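Oxetanocin-like protein (Pyrococcus furiosus, PDB 1XX7) probably removes the 5'-phosphate from 2'-deoxyribonucleoside 5'-monophosphates, as a metal-dependent nucleotidase of the HD-domain family. Local coordinates at residues A[17-22]-A[78-83]; A[25-30]-A[152-157]; A[47-52]-A[125-130]; A[136-141]-A[175-180]. All blocks are in the same frame, centred on the assembly; numbering follows the deposited sequence.

Interaction 1: A[17-22]-A[78-83]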
loop_
_atom_site.group_PDB
_atom_site.type_symbol
_atom_site.label_atom_id
_atom_site.label_comp_id
_atom_site.label_asym_id
_atom_site.label_seq_id
_atom_site.Cartn_x
_atom_site.Cartn_y
_atom_site.Cartn_z
ATOM N N GLY A 17 7.905 11.248 15.171
ATOM C CA GLY A 17 6.827 10.849 14.270
ATOM C C GLY A 17 7.273 10.633 12.822
ATOM O O GLY A 17 6.708 9.829 12.120
ATOM N N LYS A 18 8.293 11.344 12.384
ATOM C CA LYS A 18 8.877 11.116 11.066
ATOM C C LYS A 18 9.368 9.662 10.834
ATOM O O LYS A 18 9.215 9.096 9.726
ATOM C CB LYS A 18 9.981 12.112 10.827
ATOM C CG LYS A 18 9.529 13.511 10.565
ATOM C CD LYS A 18 10.801 14.358 10.295
ATOM C CE LYS A 18 10.597 15.862 10.036
ATOM N NZ LYS A 18 9.215 16.095 9.633
ATOM N N LEU A 19 9.875 9.045 11.905
ATOM C CA LEU A 19 10.267 7.638 11.872
ATOM C C LEU A 19 9.139 6.701 11.632
ATOM O O LEU A 19 9.396 5.565 11.249
ATOM C CB LEU A 19 10.962 7.202 13.164
ATOM C CG LEU A 19 12.255 7.899 13.571
ATOM C CD1 LEU A 19 12.950 7.079 14.686
ATOM C CD2 LEU A 19 13.158 8.091 12.429
ATOM N N LYS A 20 7.884 7.143 11.860
ATOM C CA LYS A 20 6.735 6.280 11.564
ATOM C C LYS A 20 6.526 6.121 10.066
ATOM O O LYS A 20 5.907 5.164 9.627
ATOM C CB LYS A 20 5.441 6.770 12.188
ATOM C CG LYS A 20 5.450 6.803 13.725
ATOM C CD LYS A 20 4.067 7.207 14.215
ATOM C CE LYS A 20 3.990 7.545 15.714
ATOM N NZ LYS A 20 2.530 7.649 16.132
ATOM N N ARG A 21 7.024 7.065 9.312
ATOM C CA ARG A 21 6.772 7.149 7.878
ATOM C C ARG A 21 8.001 6.833 7.029
ATOM O O ARG A 21 7.841 6.372 5.923
ATOM C CB ARG A 21 6.249 8.527 7.541
ATOM C CG ARG A 21 5.021 8.788 8.326
ATOM C CD ARG A 21 4.308 9.975 7.865
ATOM N NE ARG A 21 5.076 11.191 8.004
ATOM C CZ ARG A 21 5.181 11.919 9.108
ATOM N NH1 ARG A 21 4.643 11.537 10.252
ATOM N NH2 ARG A 21 5.889 13.035 9.077
ATOM N N ILE A 22 9.196 7.070 7.571
ATOM C CA ILE A 22 10.445 6.813 6.859
ATOM C C ILE A 22 10.686 5.289 6.728
ATOM O O ILE A 22 10.656 4.563 7.721
ATOM C CB ILE A 22 11.636 7.597 7.544
ATOM C CG1 ILE A 22 11.463 9.094 7.276
ATOM C CG2 ILE A 22 12.994 7.156 7.007
ATOM C CD1 ILE A 22 12.248 10.030 8.235
ATOM N N GLY A 78 18.295 10.024 14.429
ATOM C CA GLY A 78 18.933 10.882 13.440
ATOM C C GLY A 78 18.473 10.635 11.997
ATOM O O GLY A 78 18.624 11.514 11.129
ATOM N N GLU A 79 17.895 9.455 11.758
ATOM C CA GLU A 79 17.322 9.116 10.462
ATOM C C GLU A 79 16.025 9.872 10.167
ATOM O O GLU A 79 15.633 9.969 9.016
ATOM C CB GLU A 79 17.136 7.591 10.329
ATOM C CG GLU A 79 18.457 6.875 10.504
ATOM C CD GLU A 79 18.455 5.394 10.176
ATOM O OE1 GLU A 79 17.385 4.733 10.114
ATOM O OE2 GLU A 79 19.572 4.883 10.019
ATOM N N ALA A 80 15.386 10.430 11.202
ATOM C CA ALA A 80 14.280 11.347 11.025
ATOM C C ALA A 80 14.663 12.511 10.137
ATOM O O ALA A 80 13.845 13.009 9.390
ATOM C CB ALA A 80 13.756 11.863 12.392
ATOM N N ILE A 81 15.917 12.911 10.214
ATOM C CA ILE A 81 16.506 13.995 9.402
ATOM C C ILE A 81 17.250 13.493 8.144
ATOM O O ILE A 81 17.074 14.013 7.049
ATOM C CB ILE A 81 17.442 14.826 10.345
ATOM C CG1 ILE A 81 16.638 15.169 11.616
ATOM C CG2 ILE A 81 17.995 16.046 9.661
ATOM C CD1 ILE A 81 17.113 16.305 12.398
ATOM N N ILE A 82 18.046 12.448 8.318
ATOM C CA ILE A 82 18.979 11.945 7.291
ATOM C C ILE A 82 18.345 10.879 6.375
ATOM O O ILE A 82 18.840 10.653 5.268
ATOM C CB ILE A 82 20.238 11.340 7.977
ATOM C CG1 ILE A 82 21.023 12.412 8.762
ATOM C CG2 ILE A 82 21.151 10.574 6.978
ATOM C CD1 ILE A 82 21.343 13.687 7.970
ATOM N N THR A 83 17.234 10.277 6.834
ATOM C CA THR A 83 16.647 9.035 6.269
ATOM C C THR A 83 17.557 7.840 6.537
ATOM O O THR A 83 18.661 7.992 7.035
ATOM C CB THR A 83 16.312 9.087 4.741
ATOM O OG1 THR A 83 17.524 9.031 3.955
ATOM C CG2 THR A 83 15.531 10.348 4.422
#
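Leu-19 lays its CD2 branch over the backbone of Ala-80, with CD2 3.5 Å from Ala-80 N and 3.8 Å from Ala-80 CB. The Ala-80 methyl also meets Lys-18, whose CB lies 4.1 Å from Ala-80 CB, and that small residue lets the two backbones come close: the CA atoms of Lys-18 and Ala-80 are 5.4 Å apart. Farther along Lys-18, the aliphatic chain passes the carbonyl of the same alanine, CD standing 3.5 Å from Ala-80 O, while its amino end leads away.

Ile-22 supplies the other half. Its CG1 is anti to the carbonyl carbon (chi1 -71°), which sends CD1 to the carbonyls of the short helix, 3.5 Å from Glu-79 O and nearly as close to Ala-80 O. CG2, on the other branch, faces the backbone of Thr-83 at 4.2 Å from its CA. Thr-83 is where the chain leaves helix 79-82, with a positive phi of 68°, while its N still bonds back to Glu-79 O. The contact therefore consists of aliphatic groups laid on a helical turn and its exit, burying 247 Å² in all.

The side chain of Glu-79 lies about 6 Å from the bound nickel and touches residues of its site, so the contact borders the metal centre. Leu-19 and Ile-22 also pack on Val-38 and are tied by backbone hydrogen bonds to Ala-39 and Val-38, at the start of helix 38-58. Helix 79-82 is thus held between the end of helix 10-18 and helix 95-106, which Ile-81 and Ile-82 touch.

Interaction 2: A[25-30]-A[152-157]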
loop_
_atom_site.group_PDB
_atom_site.type_symbol
_atom_site.label_atom_id
_atom_site.label_comp_id
_atom_site.label_asym_id
_atom_site.label_seq_id
_atom_site.Cartn_x
_atom_site.Cartn_y
_atom_site.Cartn_z
ATOM N N MET A 25 15.105 1.304 4.059
ATOM C CA MET A 25 15.375 1.369 2.602
ATOM C C MET A 25 15.929 0.084 2.005
ATOM O O MET A 25 15.592 -0.261 0.880
ATOM C CB MET A 25 16.301 2.554 2.252
ATOM C CG MET A 25 15.590 3.902 2.251
ATOM S SD MET A 25 14.335 4.185 0.920
ATOM C CE MET A 25 15.015 3.292 -0.380
ATOM N N GLY A 26 16.751 -0.620 2.762
ATOM C CA GLY A 26 17.260 -1.932 2.366
ATOM C C GLY A 26 16.143 -2.839 1.835
ATOM O O GLY A 26 16.223 -3.344 0.718
ATOM N N TRP A 27 15.067 -2.998 2.609
ATOM C CA TRP A 27 13.925 -3.828 2.160
ATOM C C TRP A 27 13.328 -3.259 0.853
ATOM O O TRP A 27 13.069 -3.984 -0.096
ATOM C CB TRP A 27 12.830 -3.944 3.243
ATOM C CG TRP A 27 13.343 -4.241 4.651
ATOM C CD1 TRP A 27 13.107 -3.504 5.766
ATOM C CD2 TRP A 27 14.184 -5.351 5.071
ATOM N NE1 TRP A 27 13.744 -4.058 6.841
ATOM C CE2 TRP A 27 14.392 -5.205 6.459
ATOM C CE3 TRP A 27 14.771 -6.451 4.406
ATOM C CZ2 TRP A 27 15.177 -6.106 7.213
ATOM C CZ3 TRP A 27 15.564 -7.370 5.168
ATOM C CH2 TRP A 27 15.770 -7.171 6.548
ATOM N N LEU A 28 13.139 -1.951 0.832
ATOM C CA LEU A 28 12.348 -1.308 -0.171
ATOM C C LEU A 28 13.001 -1.435 -1.536
ATOM O O LEU A 28 12.346 -1.764 -2.544
ATOM C CB LEU A 28 12.137 0.145 0.251
ATOM C CG LEU A 28 11.381 1.162 -0.579
ATOM C CD1 LEU A 28 10.981 2.387 0.248
ATOM C CD2 LEU A 28 12.253 1.578 -1.771
ATOM N N ILE A 29 14.304 -1.229 -1.538
ATOM C CA ILE A 29 15.113 -1.362 -2.717
ATOM C C ILE A 29 15.219 -2.825 -3.224
ATOM O O ILE A 29 15.350 -3.039 -4.413
ATOM C CB ILE A 29 16.508 -0.737 -2.475
ATOM C CG1 ILE A 29 16.338 0.785 -2.278
ATOM C CG2 ILE A 29 17.412 -0.989 -3.677
ATOM C CD1 ILE A 29 17.508 1.492 -1.782
ATOM N N LYS A 30 15.193 -3.791 -2.309
ATOM C CA LYS A 30 15.062 -5.167 -2.636
ATOM C C LYS A 30 13.716 -5.568 -3.279
ATOM O O LYS A 30 13.619 -6.638 -3.819
ATOM C CB LYS A 30 15.278 -6.036 -1.405
ATOM C CG LYS A 30 16.694 -6.089 -0.937
ATOM C CD LYS A 30 17.497 -6.978 -1.841
ATOM C CE LYS A 30 18.945 -6.998 -1.488
ATOM N NZ LYS A 30 19.535 -8.207 -2.197
ATOM N N SER A 152 19.293 -13.020 1.230
ATOM C CA SER A 152 20.285 -13.888 1.911
ATOM C C SER A 152 21.482 -13.127 2.499
ATOM O O SER A 152 22.017 -13.503 3.528
ATOM C CB SER A 152 20.812 -14.954 0.937
ATOM O OG SER A 152 21.610 -14.330 -0.068
ATOM N N GLU A 153 21.901 -12.072 1.824
ATOM C CA GLU A 153 22.983 -11.243 2.297
ATOM C C GLU A 153 22.758 -10.696 3.722
ATOM O O GLU A 153 23.745 -10.415 4.435
ATOM C CB GLU A 153 23.184 -10.050 1.350
ATOM C CG GLU A 153 21.981 -9.124 1.351
ATOM C CD GLU A 153 22.109 -7.955 0.426
ATOM O OE1 GLU A 153 22.781 -6.955 0.800
ATOM O OE2 GLU A 153 21.510 -8.024 -0.661
ATOM N N PHE A 154 21.486 -10.507 4.125
ATOM C CA PHE A 154 21.191 -9.834 5.395
ATOM C C PHE A 154 21.599 -10.711 6.568
ATOM O O PHE A 154 21.868 -10.226 7.658
ATOM C CB PHE A 154 19.712 -9.421 5.481
ATOM C CG PHE A 154 19.384 -8.233 4.638
ATOM C CD1 PHE A 154 19.751 -6.972 5.030
ATOM C CD2 PHE A 154 18.756 -8.381 3.414
ATOM C CE1 PHE A 154 19.468 -5.869 4.208
ATOM C CE2 PHE A 154 18.464 -7.290 2.623
ATOM C CZ PHE A 154 18.809 -6.053 3.007
ATOM N N TRP A 155 21.684 -12.004 6.310
ATOM C CA TRP A 155 22.165 -12.971 7.279
ATOM C C TRP A 155 23.667 -12.871 7.562
ATOM O O TRP A 155 24.158 -13.438 8.542
ATOM C CB TRP A 155 21.846 -14.351 6.756
ATOM C CG TRP A 155 20.368 -14.568 6.617
ATOM C CD1 TRP A 155 19.543 -14.155 5.589
ATOM C CD2 TRP A 155 19.533 -15.262 7.545
ATOM N NE1 TRP A 155 18.258 -14.558 5.830
ATOM C CE2 TRP A 155 18.225 -15.240 7.026
ATOM C CE3 TRP A 155 19.765 -15.889 8.780
ATOM C CZ2 TRP A 155 17.157 -15.818 7.699
ATOM C CZ3 TRP A 155 18.718 -16.456 9.435
ATOM C CH2 TRP A 155 17.425 -16.420 8.902
ATOM N N ASN A 156 24.398 -12.160 6.702
ATOM C CA ASN A 156 25.829 -11.981 6.894
ATOM C C ASN A 156 26.109 -11.165 8.160
ATOM O O ASN A 156 27.238 -11.173 8.667
ATOM C CB ASN A 156 26.489 -11.321 5.654
ATOM C CG ASN A 156 26.458 -12.220 4.410
ATOM O OD1 ASN A 156 26.355 -13.449 4.514
ATOM N ND2 ASN A 156 26.558 -11.603 3.224
ATOM N N ALA A 157 25.093 -10.467 8.676
ATOM C CA ALA A 157 25.256 -9.709 9.918
ATOM C C ALA A 157 25.467 -10.626 11.139
ATOM O O ALA A 157 26.008 -10.173 12.130
ATOM C CB ALA A 157 24.073 -8.719 10.154
#
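The backbones stay well apart, Gly-26 CA and Phe-154 CA making the nearest pair at 9.3 Å, so the side chains of helix 25-30 and of the 3-10 turn 152-155 span the interval. Phe-154 points its side chain toward helix 25-30 and has the largest share of the contact. One face of its ring receives Trp-27 CZ3, which stands 3.7 Å above the plane and over the ring centre. The six-membered ring of the indole and the phenyl ring have centroids 4.7 Å apart and planes inclined at 42°, an oblique pair. Gly-26 C lies 4.3 Å from Phe-154 CZ, so the ring also meets the backbone of helix 25-30.

The aliphatic part of Lys-30 runs alongside the same ring, pointing the opposite way, with CE 4.1 Å from Phe-154 CE2. A bend at chi2 (-76°) carries its chain on toward Glu-153, where NZ forms a salt bridge with Glu-153 OE2; the modelled separation is doubtful because that oxygen is crowded. NZ also donates to Asn-150 O. A methionine in place of Lys-30 would probably leave the Glu-153 carboxylate without its countercharge and Asn-150 O without this donor.

Trp-27 is fixed at its polar end by Glu-36, which accepts from NE1, and Tyr-143 meets it edge-to-face. The chemistry is therefore divided: buried aromatic surface joins helix 25-30 to the turn 152-155, while a partly exposed ion pair closes the contact alongside.

Interaction 3: A[47-52]-A[125-130]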
loop_
_atom_site.group_PDB
_atom_site.type_symbol
_atom_site.label_atom_id
_atom_site.label_comp_id
_atom_site.label_asym_id
_atom_site.label_seq_id
_atom_site.Cartn_x
_atom_site.Cartn_y
_atom_site.Cartn_z
ATOM N N PHE A 47 12.578 -3.576 22.267
ATOM C CA PHE A 47 12.089 -4.840 22.793
ATOM C C PHE A 47 13.182 -5.916 22.958
ATOM O O PHE A 47 13.213 -6.634 23.964
ATOM C CB PHE A 47 10.912 -5.396 21.973
ATOM C CG PHE A 47 10.404 -6.697 22.483
ATOM C CD1 PHE A 47 9.548 -6.744 23.544
ATOM C CD2 PHE A 47 10.843 -7.896 21.949
ATOM C CE1 PHE A 47 9.100 -7.990 24.047
ATOM C CE2 PHE A 47 10.385 -9.104 22.442
ATOM C CZ PHE A 47 9.500 -9.143 23.484
ATOM N N ILE A 48 14.005 -6.095 21.934
ATOM C CA ILE A 48 14.992 -7.153 21.946
ATOM C C ILE A 48 16.055 -6.810 22.991
ATOM O O ILE A 48 16.526 -7.695 23.707
ATOM C CB ILE A 48 15.666 -7.343 20.555
ATOM C CG1 ILE A 48 14.683 -7.950 19.561
ATOM C CG2 ILE A 48 16.957 -8.221 20.669
ATOM C CD1 ILE A 48 15.093 -7.787 18.141
ATOM N N THR A 49 16.412 -5.533 23.062
ATOM C CA THR A 49 17.380 -5.033 24.057
ATOM C C THR A 49 16.959 -5.412 25.501
ATOM O O THR A 49 17.771 -5.913 26.283
ATOM C CB THR A 49 17.592 -3.480 23.927
ATOM O OG1 THR A 49 18.167 -3.164 22.659
ATOM C CG2 THR A 49 18.495 -2.949 25.039
ATOM N N LEU A 50 15.687 -5.147 25.824
ATOM C CA LEU A 50 15.067 -5.541 27.077
ATOM C C LEU A 50 15.180 -7.035 27.325
ATOM O O LEU A 50 15.643 -7.460 28.375
ATOM C CB LEU A 50 13.602 -5.140 27.063
ATOM C CG LEU A 50 12.739 -5.437 28.298
ATOM C CD1 LEU A 50 13.329 -4.763 29.520
ATOM C CD2 LEU A 50 11.361 -4.921 28.051
ATOM N N LEU A 51 14.740 -7.818 26.353
ATOM C CA LEU A 51 14.823 -9.264 26.402
ATOM C C LEU A 51 16.273 -9.767 26.619
ATOM O O LEU A 51 16.532 -10.598 27.493
ATOM C CB LEU A 51 14.257 -9.862 25.098
ATOM C CG LEU A 51 13.531 -11.184 25.275
ATOM C CD1 LEU A 51 12.135 -10.978 25.987
ATOM C CD2 LEU A 51 13.368 -11.927 23.930
ATOM N N LEU A 52 17.213 -9.264 25.825
ATOM C CA LEU A 52 18.604 -9.689 25.960
ATOM C C LEU A 52 19.201 -9.240 27.305
ATOM O O LEU A 52 19.851 -10.030 27.966
ATOM C CB LEU A 52 19.462 -9.222 24.781
ATOM C CG LEU A 52 19.085 -9.677 23.343
ATOM C CD1 LEU A 52 19.911 -8.922 22.334
ATOM C CD2 LEU A 52 19.246 -11.112 23.120
ATOM N N GLY A 125 26.394 -0.292 24.625
ATOM C CA GLY A 125 26.560 -0.081 23.193
ATOM C C GLY A 125 26.596 -1.371 22.385
ATOM O O GLY A 125 25.960 -1.475 21.329
ATOM N N GLN A 126 27.348 -2.366 22.864
ATOM C CA GLN A 126 27.388 -3.675 22.223
ATOM C C GLN A 126 26.041 -4.366 22.242
ATOM O O GLN A 126 25.655 -5.036 21.259
ATOM C CB GLN A 126 28.342 -4.612 22.955
ATOM C CG GLN A 126 29.798 -4.244 22.937
ATOM C CD GLN A 126 30.588 -5.228 23.796
ATOM O OE1 GLN A 126 30.480 -6.440 23.617
ATOM N NE2 GLN A 126 31.377 -4.712 24.702
ATOM N N LEU A 127 25.367 -4.283 23.390
ATOM C CA LEU A 127 24.043 -4.885 23.546
ATOM C C LEU A 127 23.010 -4.360 22.498
ATOM O O LEU A 127 22.265 -5.139 21.932
ATOM C CB LEU A 127 23.495 -4.686 24.973
ATOM C CG LEU A 127 22.064 -5.225 25.206
ATOM C CD1 LEU A 127 21.928 -6.679 24.865
ATOM C CD2 LEU A 127 21.633 -4.988 26.655
ATOM N N VAL A 128 22.976 -3.051 22.287
ATOM C CA VAL A 128 22.018 -2.462 21.373
ATOM C C VAL A 128 22.415 -2.734 19.923
ATOM O O VAL A 128 21.541 -2.934 19.087
ATOM C CB VAL A 128 21.820 -0.952 21.624
ATOM C CG1 VAL A 128 20.786 -0.412 20.670
ATOM C CG2 VAL A 128 21.349 -0.697 23.060
ATOM N N LYS A 129 23.716 -2.757 19.631
ATOM C CA LYS A 129 24.192 -3.220 18.326
ATOM C C LYS A 129 23.788 -4.665 17.991
ATOM O O LYS A 129 23.384 -4.996 16.849
ATOM C CB LYS A 129 25.729 -3.061 18.220
ATOM C CG LYS A 129 26.288 -3.172 16.770
ATOM C CD LYS A 129 25.950 -1.959 15.861
ATOM C CE LYS A 129 26.967 -0.818 16.085
ATOM N NZ LYS A 129 26.748 0.471 15.337
ATOM N N ILE A 130 23.872 -5.533 18.981
ATOM C CA ILE A 130 23.398 -6.881 18.815
ATOM C C ILE A 130 21.887 -6.917 18.539
ATOM O O ILE A 130 21.442 -7.624 17.672
ATOM C CB ILE A 130 23.769 -7.750 20.020
ATOM C CG1 ILE A 130 25.266 -8.043 19.970
ATOM C CG2 ILE A 130 23.022 -9.105 19.971
ATOM C CD1 ILE A 130 25.803 -8.608 21.265
#
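Leu-127 holds CG anti to the backbone N (chi1 177°), which directs its two methyls at different residues of helix 47-52, whereas Leu-52 has CG beside its own N (chi1 -59°) and extends CD1 toward Ile-130. Leu-127 CD1 lies 3.5 Å from Leu-52 CB, and CD2 reaches the preceding turn of helix 38-58, 4.1 Å from Thr-49 CG2. The end of Leu-52 meets both residues: CD1 is 3.9 Å from both Ile-130 CG2 and Leu-127 CD1.

Thr-49 and Val-128 occupy the point where the backbones approach most closely, with CA atoms 5.9 Å apart. Val-128 CG2 rests against both branches of the threonine, 4.0 Å from Thr-49 OG1 and 4.1 Å from Thr-49 CG2. The hydroxyl, though buried, is paired with Val-45 O one turn back in its own helix, so its side can pack against a methyl. Replacing Thr-49 with a glycine would probably open a gap beside Val-128 CG2 and Leu-127 CD2 and leave Val-45 O without its hydroxyl partner.

The axes of the short helical segments approach to 9.1 Å, with an angle of 123° between their directions. Thr-49 and Val-128 also touch helix 65-74, making this the meeting place of three helices. Helices 38-58 and 123-145 carry the nickel ligands His-41 and Asp-132, and His-75 and Asp-76 follow directly on helix 65-74, the metal-binding set characteristic of the all-helical HD domain.

Interaction 4: A[136-141]-A[175-180]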
loop_
_atom_site.group_PDB
_atom_site.type_symbol
_atom_site.label_atom_id
_atom_site.label_comp_id
_atom_site.label_asym_id
_atom_site.label_seq_id
_atom_site.Cartn_x
_atom_site.Cartn_y
_atom_site.Cartn_z
ATOM N N MET A 136 16.994 -7.017 12.331
ATOM C CA MET A 136 17.216 -7.077 10.870
ATOM C C MET A 136 17.227 -8.475 10.281
ATOM O O MET A 136 16.613 -8.711 9.275
ATOM C CB MET A 136 18.510 -6.367 10.481
ATOM C CG MET A 136 18.575 -6.092 8.994
ATOM S SD MET A 136 20.058 -5.189 8.427
ATOM C CE MET A 136 21.178 -6.633 8.516
ATOM N N ILE A 137 17.921 -9.395 10.934
ATOM C CA ILE A 137 18.105 -10.716 10.427
ATOM C C ILE A 137 16.820 -11.473 10.559
ATOM O O ILE A 137 16.448 -12.248 9.662
ATOM C CB ILE A 137 19.222 -11.508 11.203
ATOM C CG1 ILE A 137 20.576 -10.816 11.090
ATOM C CG2 ILE A 137 19.365 -12.933 10.638
ATOM C CD1 ILE A 137 21.569 -11.380 12.080
ATOM N N ILE A 138 16.149 -11.279 11.682
ATOM C CA ILE A 138 14.874 -11.928 11.910
ATOM C C ILE A 138 13.806 -11.350 10.976
ATOM O O ILE A 138 12.983 -12.098 10.477
ATOM C CB ILE A 138 14.433 -11.856 13.392
ATOM C CG1 ILE A 138 15.380 -12.664 14.280
ATOM C CG2 ILE A 138 13.023 -12.421 13.557
ATOM C CD1 ILE A 138 15.241 -12.367 15.831
ATOM N N GLN A 139 13.856 -10.038 10.733
ATOM C CA GLN A 139 12.978 -9.398 9.767
ATOM C C GLN A 139 13.180 -9.947 8.363
ATOM O O GLN A 139 12.215 -10.133 7.638
ATOM C CB GLN A 139 13.148 -7.873 9.774
ATOM C CG GLN A 139 12.081 -7.138 8.919
ATOM C CD GLN A 139 10.685 -7.421 9.409
ATOM O OE1 GLN A 139 10.342 -7.079 10.550
ATOM N NE2 GLN A 139 9.874 -8.086 8.573
ATOM N N ALA A 140 14.429 -10.269 8.018
ATOM C CA ALA A 140 14.763 -10.863 6.720
ATOM C C ALA A 140 14.126 -12.232 6.560
ATOM O O ALA A 140 13.485 -12.492 5.532
ATOM C CB ALA A 140 16.277 -10.917 6.500
ATOM N N TYR A 141 14.210 -13.047 7.601
ATOM C CA TYR A 141 13.501 -14.325 7.660
ATOM C C TYR A 141 11.954 -14.150 7.533
ATOM O O TYR A 141 11.293 -14.849 6.785
ATOM C CB TYR A 141 13.898 -15.047 8.959
ATOM C CG TYR A 141 12.951 -16.139 9.367
ATOM C CD1 TYR A 141 13.034 -17.420 8.792
ATOM C CD2 TYR A 141 11.960 -15.893 10.298
ATOM C CE1 TYR A 141 12.155 -18.415 9.145
ATOM C CE2 TYR A 141 11.053 -16.897 10.667
ATOM C CZ TYR A 141 11.161 -18.150 10.094
ATOM O OH TYR A 141 10.271 -19.126 10.456
ATOM N N GLU A 175 22.085 -18.863 18.165
ATOM C CA GLU A 175 21.917 -20.185 17.537
ATOM C C GLU A 175 20.462 -20.411 17.058
ATOM O O GLU A 175 20.259 -20.982 16.013
ATOM C CB GLU A 175 22.365 -21.320 18.486
ATOM N N GLU A 176 19.467 -19.968 17.835
ATOM C CA GLU A 176 18.067 -20.021 17.398
ATOM C C GLU A 176 17.912 -19.273 16.079
ATOM O O GLU A 176 17.239 -19.748 15.169
ATOM C CB GLU A 176 17.119 -19.413 18.438
ATOM C CG GLU A 176 16.905 -20.229 19.693
ATOM C CD GLU A 176 16.176 -19.438 20.803
ATOM O OE1 GLU A 176 15.196 -18.732 20.506
ATOM O OE2 GLU A 176 16.577 -19.533 21.990
ATOM N N VAL A 177 18.565 -18.115 15.977
ATOM C CA VAL A 177 18.448 -17.249 14.801
ATOM C C VAL A 177 19.113 -17.905 13.577
ATOM O O VAL A 177 18.549 -17.892 12.468
ATOM C CB VAL A 177 18.994 -15.804 15.084
ATOM C CG1 VAL A 177 19.113 -14.996 13.821
ATOM C CG2 VAL A 177 18.097 -15.089 16.067
ATOM N N ARG A 178 20.290 -18.487 13.790
ATOM C CA ARG A 178 20.962 -19.283 12.769
ATOM C C ARG A 178 20.061 -20.438 12.298
ATOM O O ARG A 178 19.970 -20.706 11.107
ATOM C CB ARG A 178 22.322 -19.814 13.294
ATOM C CG ARG A 178 23.296 -20.234 12.166
ATOM C CD ARG A 178 24.745 -20.420 12.636
ATOM N NE ARG A 178 25.515 -19.159 12.658
ATOM C CZ ARG A 178 26.107 -18.615 13.738
ATOM N NH1 ARG A 178 26.050 -19.208 14.929
ATOM N NH2 ARG A 178 26.773 -17.465 13.621
ATOM N N ARG A 179 19.374 -21.086 13.244
ATOM C CA ARG A 179 18.467 -22.224 12.955
ATOM C C ARG A 179 17.280 -21.891 12.006
ATOM O O ARG A 179 16.665 -22.796 11.432
ATOM C CB ARG A 179 17.941 -22.850 14.264
ATOM C CG ARG A 179 18.658 -24.141 14.664
ATOM N N LEU A 180 16.965 -20.608 11.850
ATOM C CA LEU A 180 15.963 -20.178 10.871
ATOM C C LEU A 180 16.549 -20.366 9.459
ATOM O O LEU A 180 16.233 -19.631 8.532
ATOM C CB LEU A 180 15.555 -18.713 11.121
ATOM C CG LEU A 180 15.066 -18.356 12.531
ATOM C CD1 LEU A 180 15.009 -16.861 12.724
ATOM C CD2 LEU A 180 13.728 -18.982 12.857
#
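Tyr-141 and Leu-180 make the CH-pi contact of this pair. Leu-180 CD2 stands 4.0 Å from the centroid of the tyrosine ring and 15° off its normal, so the methyl lies over the face. The rest of the leucine follows the same face, with CB 3.7 Å from Tyr-141 CD1 and CD1 4.0 Å from Tyr-141 CG. The two side chains cross at about a right angle. Tyr-141 CG is anti to the backbone N (chi1 162°), a setting that swings the ring out toward the end of the other segment.

Helix 123-145, which supplies Asp-132 to the nickel site, is part of the all-helical HD-domain fold, and the C-terminal helix 171-179 packs on it. The contact is set back from the metal, the side chain of Ile-137 being about 12 Å from it. Trp-155 packs on Ile-137, Tyr-141 and Leu-180, linking helix 123-145 and the C-terminal end of the chain to the turn that lies between them in sequence.

Purely aliphatic contacts lie one turn back. Val-177 spreads its branches over two neighbouring isoleucines: CG1 meets Ile-137 CG2 at 3.8 Å, while CG2 is 4.0 Å from Ile-138 CD1. Ile-138 CG1 reaches Leu-180 CD1 more loosely, at 4.5 Å. Ile-10 of a neighbouring subunit packs on Val-177 and Leu-180, and Ile-13 of that subunit on Ile-138, extending this apolar layer across a subunit interface.

How the interactions relate
Along the chain, interactions 1 and 2 cross, as do 1 and 3 and 2 and 4, whereas interaction 3 is nested within the loop closed by interaction 2 and finishes before interaction 4 begins. Segments distant in sequence are thus interleaved into one compact helical body. Interactions 3 and 4 share helix 123-145, their centres 15 Å apart. Interaction 2 touches interaction 4, with Trp-27 CH2 3.2 Å from Met-136 O. Interactions 1 and 3 lie on opposite sides of the chain's centre, 21 Å between centres. Interactions 1 to 3 all belong to the HD domain. Interactions 1, 3 and 4 also meet one and the same neighbouring subunit, and interactions 1 and 2 meet another.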